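Local coordinates for glycosylation Associate Protein 2 (Streptococcus agalactiae serotype V, PDB 6OYC) that probably works, as the Gap2 part of a Gap1-Gap2-Gap3 complex, in the glycosylation and accessory Sec secretion of a surface protein, at residues M285-P290 / F323-D328; L297-S302 / D363-S368; G267-G272 / S306-E311; W314-M319 / S504-M509. All blocks are in the same frame, centred on the assembly; numbering follows the deposited sequence.

How the interactions relate
All four contacts gather round the mixed sheet of the chain. Interactions 1 and 2 are strand pairings in its core, antiparallel in the first and parallel in the second. Their segments 323-328 and 297-302 are themselves neighbours, so together they span four adjacent strands held by backbone hydrogen bonds. Interactions 3 and 4 rely on side chains instead. Interaction 3, also buried but with partly exposed residues on its 267-272 side, lays two loops over the sheet, Phe310 resting on the strands of interaction 1. Interaction 4 joins two helices, buried at Tyr506 and reaching the surface at Arg507 and Ser318; its Tyr506 bonds to Ser368 of interaction 2, and its Met316 packs on Phe323 of interaction 1.

Interaction 1. Residues M285-P290 / F323-D328; sequences MTYFDP and FMLICD
Tyr287, Leu325 and Phe323 form the apolar centre of this strand pair. The Phe323 ring meets the edge of the Tyr287 ring, CE2 to CE2 at 4.0 Å. Leu325 runs alongside the tyrosine, pointing the same way, with its CD1 4.1 Å from Tyr287 CD2. Phe323 holds CG between its own N and carbonyl carbon (chi1 71°), which leans the ring across the partner strand until CE1 stands 3.5 Å from Asp289 CB. Met285 CB and Cys327 SG, 3.8 Å apart, extend this face. Met316 and Phe313 of helix 313-318 cover its Phe323-Leu325 end. On the other face the extended Met324 brings its CE to within 3.6 Å of Thr286 CG2, and helix 341-358 lies beyond, Ile351 on Ile326 and Lys354 on Phe288. Between the faces the backbones bond in three reciprocal pairs, Met285 with Cys327, Tyr287 with Leu325 and Asp289 with Phe323. The shortest of the six bonds is Leu325 N to Tyr287 O, 2.7 Å. Residues of the intervening non-hydrogen-bonded pairs add CA-H...O contacts to carbonyls of the flanking residues, as from Thr286 CA to Leu325 O at 3.1 Å. At the polar margins, Thr286 OG1 bonds to His276 NE2 on the next strand. The Asp289 carboxylate is turned 52° from the Phe323 ring plane, and its OD1 takes the N-H of Val291. A reversed strand set beside a parallel run, with the order 1-2-4-3-5 across the sheet, is the signature of the alpha/beta-hydrolase fold, and these are its second and fourth strands.

Interaction 2. Residues L297-S302 / D363-S368; sequences LTVYFS and DQLILS
Val299 packs against two leucines of the neighbouring strand. Its CB stands 3.5 Å from Leu367 CD2 and also lies near the carbonyl oxygen of Ile366. At the tip both branches stay near Leu367 CD2, and CG2, anti to the carbonyl carbon, also reaches Leu365 CD1 at 3.7 Å. Leu367 lies alongside the valine, whereas Leu365 slants across it; Ile351 and Leu355 of helix 341-358 cover this face. The strands are parallel, 17° apart, and correspond to the third and fifth of an alpha/beta-hydrolase sheet. Strand 365-370 leads into a turn consistent with a nucleophile elbow at Ser371. On the opposite face Thr298 CG2 and Ile366 CD1 run side by side, both against Tyr506. The backbone bonds step along the pair, with Val299 N to Ile366 O at 2.7 Å, and Phe301 N to Ser368 O at 3.0 Å. Between these two, Ser368 OG donates to Val299 O across 2.6 Å from 37° above the carbonyl plane, beside a weak bond from Ser368 N to the same oxygen. That hydroxyl sits in the plane of the Tyr300 ring at its edge, 3.8 Å from CD1, and is also hydrogen-bonded to Tyr506 OH.

Interaction 3. Residues G267-G272 / S306-E311; sequences GTFLLG and SAEGFE
Phe269 drives its ring against the backbone of Gly309, the densest part of this loop-loop contact. Gly309 CA stands over the ring centre, 3.8 Å from the centroid and only 7° off the normal, a CH-pi contact. The extended backbone of Gly309, with positive phi, suits glycine alone. An edge of Phe269 faces the Phe310 ring in an offset edge-to-face pair, centroids 5.9 Å apart and planes at 88°. At the far end of the ring Glu308 OE1 lies in its plane, 3.6 Å from Phe269 CZ, where the slightly positive rim of the ring probably favours a carboxylate oxygen. Arg260 and His258 hold that carboxylate from outside. The other side is looser and partly open to solvent. Leu270 CD1 slants onto Phe310 CD2 at 3.6 Å, and Thr268 contributes its carbonyl oxygen, near the plane of the Phe310 ring and 3.9 Å from CE2. A weak bond from Leu270 N back to Thr268 O, with Phe269 between them at phi 65°, makes a classic gamma turn that presents the ring. Beneath, Met285, Leu325 and Cys327 receive the aromatics, so the turn before the first strand of the alpha/beta-hydrolase sheet and the loop after its third strand share one hydrophobic layer.

Interaction 4. Residues W314-M319 / S504-M509; sequences WMMKSM and SQYRRM
Met319 and Arg507 mark where the backbones of two helical segments come nearest, with CA atoms 7.3 Å apart. Segment 314-319 lies on helix 313-318, where Ser318 OG bonds back to Met315 O at 2.6 Å; segment 504-509 lies within the long helix 495-514. Tyr506 points at the shorter helix, and two methionines meet the same side of its ring, each crossing it at about a right angle. Met319 takes the CB end: its SD is 3.7 Å from Tyr506 CB and 4.7 Å from the ring centroid, oblique to the ring. Met316 takes the hydroxyl end, its chain bent at chi2 and chi3 (-55° and -77°) so that CE reaches 3.7 Å from Tyr506 OH and SD stays 5.1 Å from the centroid. Both are Met-aromatic contacts. Nearer the surface, the Arg507 guanidinium comes close to the carbonyl oxygens of Ser318 and Met319. Its NH2 approaches Ser318 O to 3.5 Å without making a hydrogen bond, and Met319 O lies over one of its faces. Its NE is salt-bridged to Glu518. The flexible thioethers therefore fit the tyrosine ring without needing directional bonds, while its hydroxyl stays tied to Ser368 on the sheet below. The arginine's positive charge probably gains some electrostatic benefit from the nearby carbonyl oxygens of Ser318 and Met319.

Interaction 1. Residues M285-P290 / F323-D328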
loop_
_atom_site.group_PDB
_atom_site.type_symbol
_atom_site.label_atom_id
_atom_site.label_comp_id
_atom_site.label_asym_id
_atom_site.label_seq_id
_atom_site.Cartn_x
_atom_site.Cartn_y
_atom_site.Cartn_z
ATOM N N MET B 285 -0.987 -0.774 -3.974
ATOM C CA MET B 285 -1.794 -0.042 -3.014
ATOM C C MET B 285 -1.505 1.449 -3.125
ATOM O O MET B 285 -0.418 1.863 -3.540
ATOM C CB MET B 285 -1.540 -0.524 -1.581
ATOM C CG MET B 285 -2.164 -1.873 -1.316
ATOM S SD MET B 285 -1.184 -3.185 -2.025
ATOM C CE MET B 285 -2.024 -4.608 -1.294
ATOM N N THR B 286 -2.483 2.258 -2.738
ATOM C CA THR B 286 -2.314 3.698 -2.763
ATOM C C THR B 286 -2.807 4.281 -1.454
ATOM O O THR B 286 -3.757 3.782 -0.852
ATOM C CB THR B 286 -3.072 4.342 -3.956
ATOM O OG1 THR B 286 -4.465 4.043 -3.855
ATOM C CG2 THR B 286 -2.549 3.811 -5.288
ATOM N N TYR B 287 -2.142 5.339 -1.012
ATOM C CA TYR B 287 -2.611 6.129 0.112
ATOM C C TYR B 287 -2.688 7.583 -0.326
ATOM O O TYR B 287 -1.773 8.083 -0.986
ATOM C CB TYR B 287 -1.689 5.996 1.324
ATOM C CG TYR B 287 -2.170 6.869 2.456
ATOM C CD1 TYR B 287 -3.268 6.495 3.206
ATOM C CD2 TYR B 287 -1.563 8.091 2.730
ATOM C CE1 TYR B 287 -3.735 7.278 4.212
ATOM C CE2 TYR B 287 -2.023 8.898 3.741
ATOM C CZ TYR B 287 -3.113 8.484 4.479
ATOM O OH TYR B 287 -3.586 9.266 5.493
ATOM N N PHE B 288 -3.763 8.270 0.051
ATOM C CA PHE B 288 -3.971 9.636 -0.423
ATOM C C PHE B 288 -4.436 10.540 0.712
ATOM O O PHE B 288 -5.397 10.210 1.412
ATOM C CB PHE B 288 -4.981 9.652 -1.575
ATOM C CG PHE B 288 -5.497 11.026 -1.935
ATOM C CD1 PHE B 288 -4.676 11.954 -2.572
ATOM C CD2 PHE B 288 -6.817 11.368 -1.674
ATOM C CE1 PHE B 288 -5.169 13.220 -2.926
ATOM C CE2 PHE B 288 -7.317 12.621 -2.030
ATOM C CZ PHE B 288 -6.489 13.550 -2.657
ATOM N N ASP B 289 -3.756 11.672 0.878
ATOM C CA ASP B 289 -4.108 12.695 1.872
ATOM C C ASP B 289 -4.210 14.032 1.141
ATOM O O ASP B 289 -3.174 14.552 0.674
ATOM C CB ASP B 289 -3.065 12.758 2.992
ATOM C CG ASP B 289 -3.473 13.679 4.154
ATOM O OD1 ASP B 289 -4.450 14.451 4.041
ATOM O OD2 ASP B 289 -2.799 13.636 5.203
ATOM N N PRO B 290 -5.407 14.621 1.013
ATOM C CA PRO B 290 -5.521 15.896 0.275
ATOM C C PRO B 290 -4.979 17.094 1.035
ATOM O O PRO B 290 -4.773 18.136 0.418
ATOM C CB PRO B 290 -7.033 16.034 0.044
ATOM C CG PRO B 290 -7.620 15.410 1.273
ATOM C CD PRO B 290 -6.688 14.239 1.636
ATOM N N PHE B 323 -0.752 14.690 -0.990
ATOM C CA PHE B 323 0.207 13.666 -1.382
ATOM C C PHE B 323 -0.428 12.289 -1.530
ATOM O O PHE B 323 -1.458 11.962 -0.926
ATOM C CB PHE B 323 1.393 13.600 -0.407
ATOM C CG PHE B 323 1.072 13.041 0.960
ATOM C CD1 PHE B 323 0.611 13.867 1.969
ATOM C CD2 PHE B 323 1.305 11.690 1.250
ATOM C CE1 PHE B 323 0.355 13.375 3.239
ATOM C CE2 PHE B 323 1.056 11.176 2.525
ATOM C CZ PHE B 323 0.575 12.015 3.523
ATOM N N MET B 324 0.222 11.485 -2.357
ATOM C CA MET B 324 -0.188 10.128 -2.648
ATOM C C MET B 324 1.027 9.231 -2.487
ATOM O O MET B 324 2.140 9.614 -2.870
ATOM C CB MET B 324 -0.755 10.030 -4.060
ATOM C CG MET B 324 -1.528 8.775 -4.362
ATOM S SD MET B 324 -2.234 8.908 -6.021
ATOM C CE MET B 324 -2.740 7.215 -6.345
ATOM N N LEU B 325 0.822 8.063 -1.879
ATOM C CA LEU B 325 1.844 7.027 -1.802
ATOM C C LEU B 325 1.407 5.815 -2.613
ATOM O O LEU B 325 0.219 5.486 -2.667
ATOM C CB LEU B 325 2.109 6.614 -0.359
ATOM C CG LEU B 325 2.177 7.739 0.670
ATOM C CD1 LEU B 325 2.351 7.130 2.060
ATOM C CD2 LEU B 325 3.320 8.711 0.333
ATOM N N ILE B 326 2.371 5.160 -3.252
ATOM C CA ILE B 326 2.142 3.978 -4.078
ATOM C C ILE B 326 3.215 2.957 -3.719
ATOM O O ILE B 326 4.408 3.283 -3.716
ATOM C CB ILE B 326 2.187 4.316 -5.585
ATOM C CG1 ILE B 326 1.517 5.678 -5.854
ATOM C CG2 ILE B 326 1.551 3.204 -6.419
ATOM C CD1 ILE B 326 1.188 5.950 -7.300
ATOM N N CYS B 327 2.798 1.730 -3.416
ATOM C CA CYS B 327 3.730 0.646 -3.137
ATOM C C CYS B 327 3.314 -0.598 -3.916
ATOM O O CYS B 327 2.153 -0.752 -4.308
ATOM C CB CYS B 327 3.802 0.321 -1.642
ATOM S SG CYS B 327 2.257 -0.351 -0.991
ATOM N N ASP B 328 4.286 -1.474 -4.138
ATOM C CA ASP B 328 4.124 -2.655 -4.991
ATOM C C ASP B 328 4.551 -3.870 -4.180
ATOM O O ASP B 328 5.763 -4.068 -3.950
ATOM C CB ASP B 328 4.948 -2.503 -6.267
ATOM C CG ASP B 328 4.950 -3.743 -7.125
ATOM O OD1 ASP B 328 4.249 -4.721 -6.783
ATOM O OD2 ASP B 328 5.663 -3.738 -8.163
#

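Interaction 2. Residues L297-S302 / D363-S368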
loop_
_atom_site.group_PDB
_atom_site.type_symbol
_atom_site.label_atom_id
_atom_site.label_comp_id
_atom_site.label_asym_id
_atom_site.label_seq_id
_atom_site.Cartn_x
_atom_site.Cartn_y
_atom_site.Cartn_z
ATOM N N LEU B 297 -0.066 18.324 -6.104
ATOM C CA LEU B 297 -0.233 16.985 -5.560
ATOM C C LEU B 297 1.108 16.267 -5.750
ATOM O O LEU B 297 1.613 16.184 -6.838
ATOM C CB LEU B 297 -1.373 16.242 -6.217
ATOM C CG LEU B 297 -1.429 14.731 -6.116
ATOM C CD1 LEU B 297 -1.571 14.302 -4.691
ATOM C CD2 LEU B 297 -2.532 14.148 -6.932
ATOM N N THR B 298 1.654 15.743 -4.676
ATOM C CA THR B 298 2.968 15.107 -4.721
ATOM C C THR B 298 2.857 13.594 -4.528
ATOM O O THR B 298 2.386 13.130 -3.485
ATOM C CB THR B 298 3.872 15.708 -3.655
ATOM O OG1 THR B 298 3.244 15.547 -2.375
ATOM C CG2 THR B 298 4.097 17.187 -3.942
ATOM N N VAL B 299 3.348 12.832 -5.501
ATOM C CA VAL B 299 3.239 11.374 -5.512
ATOM C C VAL B 299 4.611 10.769 -5.242
ATOM O O VAL B 299 5.589 11.091 -5.932
ATOM C CB VAL B 299 2.674 10.872 -6.854
ATOM C CG1 VAL B 299 2.603 9.347 -6.890
ATOM C CG2 VAL B 299 1.309 11.492 -7.131
ATOM N N TYR B 300 4.686 9.881 -4.250
ATOM C CA TYR B 300 5.912 9.148 -3.939
ATOM C C TYR B 300 5.691 7.663 -4.180
ATOM O O TYR B 300 4.846 7.051 -3.519
ATOM C CB TYR B 300 6.343 9.382 -2.493
ATOM C CG TYR B 300 7.660 8.726 -2.141
ATOM C CD1 TYR B 300 8.834 9.072 -2.811
ATOM C CD2 TYR B 300 7.737 7.762 -1.129
ATOM C CE1 TYR B 300 10.044 8.478 -2.488
ATOM C CE2 TYR B 300 8.945 7.156 -0.806
ATOM C CZ TYR B 300 10.095 7.521 -1.486
ATOM O OH TYR B 300 11.296 6.931 -1.163
ATOM N N PHE B 301 6.440 7.091 -5.129
ATOM C CA PHE B 301 6.456 5.645 -5.321
ATOM C C PHE B 301 7.427 5.001 -4.332
ATOM O O PHE B 301 8.587 5.417 -4.227
ATOM C CB PHE B 301 6.873 5.282 -6.742
ATOM C CG PHE B 301 5.818 5.536 -7.791
ATOM C CD1 PHE B 301 5.576 6.822 -8.254
ATOM C CD2 PHE B 301 5.115 4.487 -8.354
ATOM C CE1 PHE B 301 4.631 7.059 -9.227
ATOM C CE2 PHE B 301 4.163 4.722 -9.337
ATOM C CZ PHE B 301 3.918 6.010 -9.773
ATOM N N SER B 302 6.961 3.977 -3.620
ATOM C CA SER B 302 7.808 3.328 -2.632
ATOM C C SER B 302 8.949 2.584 -3.314
ATOM O O SER B 302 8.795 2.032 -4.411
ATOM C CB SER B 302 6.994 2.352 -1.775
ATOM O OG SER B 302 6.016 3.017 -1.002
ATOM N N ASP B 363 -0.188 19.822 -14.846
ATOM C CA ASP B 363 0.888 20.714 -14.443
ATOM C C ASP B 363 0.839 21.060 -12.968
ATOM O O ASP B 363 1.649 21.873 -12.511
ATOM C CB ASP B 363 0.864 21.996 -15.277
ATOM C CG ASP B 363 2.260 22.465 -15.647
ATOM O OD1 ASP B 363 3.028 22.852 -14.735
ATOM O OD2 ASP B 363 2.602 22.429 -16.845
ATOM N N GLN B 364 -0.079 20.469 -12.209
ATOM C CA GLN B 364 -0.068 20.592 -10.760
ATOM C C GLN B 364 0.233 19.246 -10.092
ATOM O O GLN B 364 -0.155 19.006 -8.944
ATOM C CB GLN B 364 -1.389 21.201 -10.291
ATOM C CG GLN B 364 -1.657 22.575 -10.944
ATOM C CD GLN B 364 -3.072 23.099 -10.749
ATOM O OE1 GLN B 364 -4.042 22.526 -11.251
ATOM N NE2 GLN B 364 -3.193 24.217 -10.033
ATOM N N LEU B 365 0.970 18.376 -10.797
ATOM C CA LEU B 365 1.298 17.027 -10.348
ATOM C C LEU B 365 2.809 16.808 -10.332
ATOM O O LEU B 365 3.504 17.172 -11.285
ATOM C CB LEU B 365 0.640 15.988 -11.265
ATOM C CG LEU B 365 1.197 14.569 -11.161
ATOM C CD1 LEU B 365 0.859 14.009 -9.787
ATOM C CD2 LEU B 365 0.652 13.673 -12.273
ATOM N N ILE B 366 3.319 16.190 -9.263
ATOM C CA ILE B 366 4.746 15.871 -9.125
ATOM C C ILE B 366 4.906 14.392 -8.792
ATOM O O ILE B 366 4.398 13.929 -7.761
ATOM C CB ILE B 366 5.422 16.722 -8.038
ATOM C CG1 ILE B 366 5.235 18.208 -8.348
ATOM C CG2 ILE B 366 6.910 16.349 -7.903
ATOM C CD1 ILE B 366 5.460 19.064 -7.159
ATOM N N LEU B 367 5.649 13.667 -9.627
ATOM C CA LEU B 367 5.971 12.262 -9.394
ATOM C C LEU B 367 7.406 12.134 -8.901
ATOM O O LEU B 367 8.300 12.821 -9.397
ATOM C CB LEU B 367 5.776 11.439 -10.669
ATOM C CG LEU B 367 4.376 11.555 -11.260
ATOM C CD1 LEU B 367 4.250 10.844 -12.592
ATOM C CD2 LEU B 367 3.335 11.039 -10.280
ATOM N N SER B 368 7.628 11.243 -7.933
ATOM C CA SER B 368 8.921 11.152 -7.266
ATOM C C SER B 368 9.183 9.734 -6.772
ATOM O O SER B 368 8.263 8.924 -6.622
ATOM C CB SER B 368 9.001 12.115 -6.085
ATOM O OG SER B 368 7.929 11.880 -5.186
#

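Interaction 3. Residues G267-G272 / S306-E311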
loop_
_atom_site.group_PDB
_atom_site.type_symbol
_atom_site.label_atom_id
_atom_site.label_comp_id
_atom_site.label_asym_id
_atom_site.label_seq_id
_atom_site.Cartn_x
_atom_site.Cartn_y
_atom_site.Cartn_z
ATOM N N GLY B 267 -9.142 0.488 5.891
ATOM C CA GLY B 267 -7.989 0.867 5.096
ATOM C C GLY B 267 -6.966 -0.241 4.891
ATOM O O GLY B 267 -6.687 -1.034 5.799
ATOM N N THR B 268 -6.383 -0.289 3.699
ATOM C CA THR B 268 -5.304 -1.221 3.419
ATOM C C THR B 268 -3.986 -0.654 3.930
ATOM O O THR B 268 -3.588 0.457 3.551
ATOM C CB THR B 268 -5.216 -1.499 1.916
ATOM O OG1 THR B 268 -6.460 -2.057 1.456
ATOM C CG2 THR B 268 -4.079 -2.476 1.624
ATOM N N PHE B 269 -3.305 -1.431 4.778
ATOM C CA PHE B 269 -2.062 -1.029 5.444
ATOM C C PHE B 269 -2.343 0.121 6.399
ATOM O O PHE B 269 -2.407 -0.087 7.613
ATOM C CB PHE B 269 -0.954 -0.645 4.446
ATOM C CG PHE B 269 -0.451 -1.794 3.614
ATOM C CD1 PHE B 269 -0.119 -3.021 4.206
ATOM C CD2 PHE B 269 -0.288 -1.652 2.236
ATOM C CE1 PHE B 269 0.368 -4.084 3.432
ATOM C CE2 PHE B 269 0.186 -2.727 1.447
ATOM C CZ PHE B 269 0.513 -3.935 2.049
ATOM N N LEU B 270 -2.532 1.328 5.872
ATOM C CA LEU B 270 -2.880 2.484 6.684
ATOM C C LEU B 270 -4.387 2.700 6.679
ATOM O O LEU B 270 -5.103 2.194 5.812
ATOM C CB LEU B 270 -2.171 3.741 6.172
ATOM C CG LEU B 270 -0.643 3.625 6.168
ATOM C CD1 LEU B 270 -0.024 4.731 5.304
ATOM C CD2 LEU B 270 -0.106 3.688 7.602
ATOM N N LEU B 271 -4.854 3.456 7.671
ATOM C CA LEU B 271 -6.218 3.958 7.685
ATOM C C LEU B 271 -6.477 4.790 6.428
ATOM O O LEU B 271 -5.768 5.769 6.158
ATOM C CB LEU B 271 -6.429 4.790 8.949
ATOM C CG LEU B 271 -7.853 5.117 9.400
ATOM C CD1 LEU B 271 -8.637 3.872 9.812
ATOM C CD2 LEU B 271 -7.822 6.128 10.529
ATOM N N GLY B 272 -7.472 4.390 5.639
ATOM C CA GLY B 272 -7.738 5.037 4.368
ATOM C C GLY B 272 -7.018 4.440 3.173
ATOM O O GLY B 272 -7.329 4.822 2.039
ATOM N N SER B 306 11.017 -5.859 1.268
ATOM C CA SER B 306 10.393 -7.157 1.536
ATOM C C SER B 306 9.183 -7.011 2.447
ATOM O O SER B 306 8.140 -7.626 2.210
ATOM C CB SER B 306 11.400 -8.125 2.169
ATOM O OG SER B 306 12.609 -8.145 1.432
ATOM N N ALA B 307 9.317 -6.232 3.518
ATOM C CA ALA B 307 8.180 -5.963 4.385
ATOM C C ALA B 307 7.198 -5.068 3.645
ATOM O O ALA B 307 7.589 -4.060 3.053
ATOM C CB ALA B 307 8.639 -5.303 5.681
ATOM N N GLU B 308 5.926 -5.439 3.660
ATOM C CA GLU B 308 4.966 -4.723 2.834
ATOM C C GLU B 308 4.557 -3.393 3.474
ATOM O O GLU B 308 4.805 -3.140 4.657
ATOM C CB GLU B 308 3.751 -5.613 2.571
ATOM C CG GLU B 308 4.156 -6.940 1.956
ATOM C CD GLU B 308 2.985 -7.705 1.369
ATOM O OE1 GLU B 308 1.805 -7.271 1.531
ATOM O OE2 GLU B 308 3.253 -8.757 0.742
ATOM N N GLY B 309 3.939 -2.533 2.669
ATOM C CA GLY B 309 3.409 -1.264 3.132
ATOM C C GLY B 309 4.002 -0.086 2.375
ATOM O O GLY B 309 4.839 -0.237 1.486
ATOM N N PHE B 310 3.534 1.109 2.743
ATOM C CA PHE B 310 3.976 2.342 2.086
ATOM C C PHE B 310 5.265 2.877 2.693
ATOM O O PHE B 310 5.419 2.935 3.918
ATOM C CB PHE B 310 2.913 3.428 2.193
ATOM C CG PHE B 310 1.612 3.066 1.567
ATOM C CD1 PHE B 310 1.449 3.137 0.188
ATOM C CD2 PHE B 310 0.546 2.660 2.355
ATOM C CE1 PHE B 310 0.250 2.792 -0.403
ATOM C CE2 PHE B 310 -0.665 2.319 1.781
ATOM C CZ PHE B 310 -0.823 2.391 0.391
ATOM N N GLU B 311 6.179 3.290 1.822
ATOM C CA GLU B 311 7.346 4.070 2.201
ATOM C C GLU B 311 7.042 5.561 2.155
ATOM O O GLU B 311 6.264 6.030 1.317
ATOM C CB GLU B 311 8.503 3.804 1.251
ATOM C CG GLU B 311 9.513 2.838 1.737
ATOM C CD GLU B 311 10.695 2.757 0.796
ATOM O OE1 GLU B 311 10.758 3.560 -0.179
ATOM O OE2 GLU B 311 11.553 1.884 1.033
#

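Interaction 4. Residues W314-M319 / S504-M509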
loop_
_atom_site.group_PDB
_atom_site.type_symbol
_atom_site.label_atom_id
_atom_site.label_comp_id
_atom_site.label_asym_id
_atom_site.label_seq_id
_atom_site.Cartn_x
_atom_site.Cartn_y
_atom_site.Cartn_z
ATOM N N TRP B 314 5.937 9.812 6.512
ATOM C CA TRP B 314 6.258 10.992 7.300
ATOM C C TRP B 314 6.980 12.042 6.463
ATOM O O TRP B 314 6.765 13.244 6.652
ATOM C CB TRP B 314 7.072 10.585 8.519
ATOM C CG TRP B 314 6.257 9.803 9.476
ATOM C CD1 TRP B 314 6.403 8.475 9.799
ATOM C CD2 TRP B 314 5.149 10.282 10.242
ATOM N NE1 TRP B 314 5.448 8.107 10.718
ATOM C CE2 TRP B 314 4.668 9.195 11.009
ATOM C CE3 TRP B 314 4.507 11.520 10.344
ATOM C CZ2 TRP B 314 3.583 9.310 11.871
ATOM C CZ3 TRP B 314 3.430 11.638 11.209
ATOM C CH2 TRP B 314 2.980 10.536 11.967
ATOM N N MET B 315 7.817 11.615 5.518
ATOM C CA MET B 315 8.502 12.575 4.662
ATOM C C MET B 315 7.513 13.377 3.833
ATOM O O MET B 315 7.656 14.596 3.692
ATOM C CB MET B 315 9.488 11.851 3.753
ATOM C CG MET B 315 10.096 12.730 2.681
ATOM S SD MET B 315 11.130 11.740 1.591
ATOM C CE MET B 315 9.895 10.930 0.577
ATOM N N MET B 316 6.498 12.709 3.275
ATOM C CA MET B 316 5.524 13.410 2.447
ATOM C C MET B 316 4.525 14.188 3.287
ATOM O O MET B 316 3.970 15.187 2.815
ATOM C CB MET B 316 4.789 12.427 1.538
ATOM C CG MET B 316 5.709 11.652 0.624
ATOM S SD MET B 316 6.767 12.732 -0.380
ATOM C CE MET B 316 5.580 13.280 -1.609
ATOM N N LYS B 317 4.283 13.755 4.525
ATOM C CA LYS B 317 3.421 14.537 5.402
ATOM C C LYS B 317 4.075 15.860 5.783
ATOM O O LYS B 317 3.379 16.863 5.987
ATOM C CB LYS B 317 3.070 13.731 6.651
ATOM C CG LYS B 317 1.737 14.115 7.286
ATOM C CD LYS B 317 1.199 12.987 8.172
ATOM C CE LYS B 317 0.260 13.495 9.279
ATOM N NZ LYS B 317 -0.901 14.313 8.839
ATOM N N SER B 318 5.407 15.888 5.857
ATOM C CA SER B 318 6.104 17.088 6.299
ATOM C C SER B 318 6.077 18.196 5.254
ATOM O O SER B 318 6.278 19.365 5.604
ATOM C CB SER B 318 7.546 16.741 6.667
ATOM O OG SER B 318 8.258 16.300 5.532
ATOM N N MET B 319 5.822 17.864 3.992
ATOM C CA MET B 319 5.748 18.865 2.940
ATOM C C MET B 319 4.466 19.681 2.976
ATOM O O MET B 319 4.329 20.594 2.155
ATOM C CB MET B 319 5.875 18.190 1.578
ATOM C CG MET B 319 6.997 17.181 1.514
ATOM S SD MET B 319 8.499 17.917 0.872
ATOM C CE MET B 319 9.727 16.664 1.285
ATOM N N SER B 504 15.390 18.473 -0.168
ATOM C CA SER B 504 15.733 19.844 -0.538
ATOM C C SER B 504 15.170 20.193 -1.908
ATOM O O SER B 504 14.591 21.270 -2.100
ATOM C CB SER B 504 17.252 20.037 -0.520
ATOM O OG SER B 504 17.653 21.069 -1.407
ATOM N N GLN B 505 15.338 19.291 -2.877
ATOM C CA GLN B 505 14.769 19.522 -4.196
ATOM C C GLN B 505 13.260 19.705 -4.126
ATOM O O GLN B 505 12.690 20.486 -4.896
ATOM C CB GLN B 505 15.131 18.364 -5.117
ATOM C CG GLN B 505 15.465 18.792 -6.521
ATOM C CD GLN B 505 16.623 19.761 -6.582
ATOM O OE1 GLN B 505 17.521 19.732 -5.737
ATOM N NE2 GLN B 505 16.610 20.626 -7.588
ATOM N N TYR B 506 12.601 19.013 -3.194
ATOM C CA TYR B 506 11.166 19.197 -3.011
ATOM C C TYR B 506 10.849 20.576 -2.435
ATOM O O TYR B 506 9.985 21.292 -2.957
ATOM C CB TYR B 506 10.609 18.094 -2.103
ATOM C CG TYR B 506 9.748 17.067 -2.808
ATOM C CD1 TYR B 506 8.484 17.395 -3.277
ATOM C CD2 TYR B 506 10.196 15.761 -2.994
ATOM C CE1 TYR B 506 7.688 16.454 -3.922
ATOM C CE2 TYR B 506 9.404 14.807 -3.641
ATOM C CZ TYR B 506 8.151 15.159 -4.097
ATOM O OH TYR B 506 7.350 14.235 -4.738
ATOM N N ARG B 507 11.522 20.956 -1.341
ATOM C CA ARG B 507 11.153 22.183 -0.639
ATOM C C ARG B 507 11.447 23.413 -1.485
ATOM O O ARG B 507 10.641 24.354 -1.528
ATOM C CB ARG B 507 11.876 22.268 0.709
ATOM C CG ARG B 507 11.023 21.856 1.910
ATOM C CD ARG B 507 9.706 22.652 1.987
ATOM N NE ARG B 507 9.023 22.452 3.267
ATOM C CZ ARG B 507 7.796 22.879 3.544
ATOM N NH1 ARG B 507 7.096 23.538 2.632
ATOM N NH2 ARG B 507 7.268 22.645 4.740
ATOM N N ARG B 508 12.586 23.417 -2.183
ATOM C CA ARG B 508 12.916 24.535 -3.057
ATOM C C ARG B 508 11.975 24.619 -4.250
ATOM O O ARG B 508 11.777 25.707 -4.800
ATOM C CB ARG B 508 14.366 24.424 -3.533
ATOM C CG ARG B 508 14.512 23.800 -4.914
ATOM C CD ARG B 508 15.855 24.119 -5.549
ATOM N NE ARG B 508 15.800 24.036 -7.010
ATOM C CZ ARG B 508 15.902 25.086 -7.820
ATOM N NH1 ARG B 508 16.072 26.303 -7.312
ATOM N NH2 ARG B 508 15.837 24.922 -9.137
ATOM N N MET B 509 11.372 23.509 -4.652
ATOM C CA MET B 509 10.453 23.574 -5.778
ATOM C C MET B 509 9.039 23.963 -5.356
ATOM O O MET B 509 8.350 24.674 -6.096
ATOM C CB MET B 509 10.435 22.239 -6.507
ATOM C CG MET B 509 9.706 22.319 -7.819
ATOM S SD MET B 509 8.944 20.746 -8.149
ATOM C CE MET B 509 7.480 20.966 -7.144
#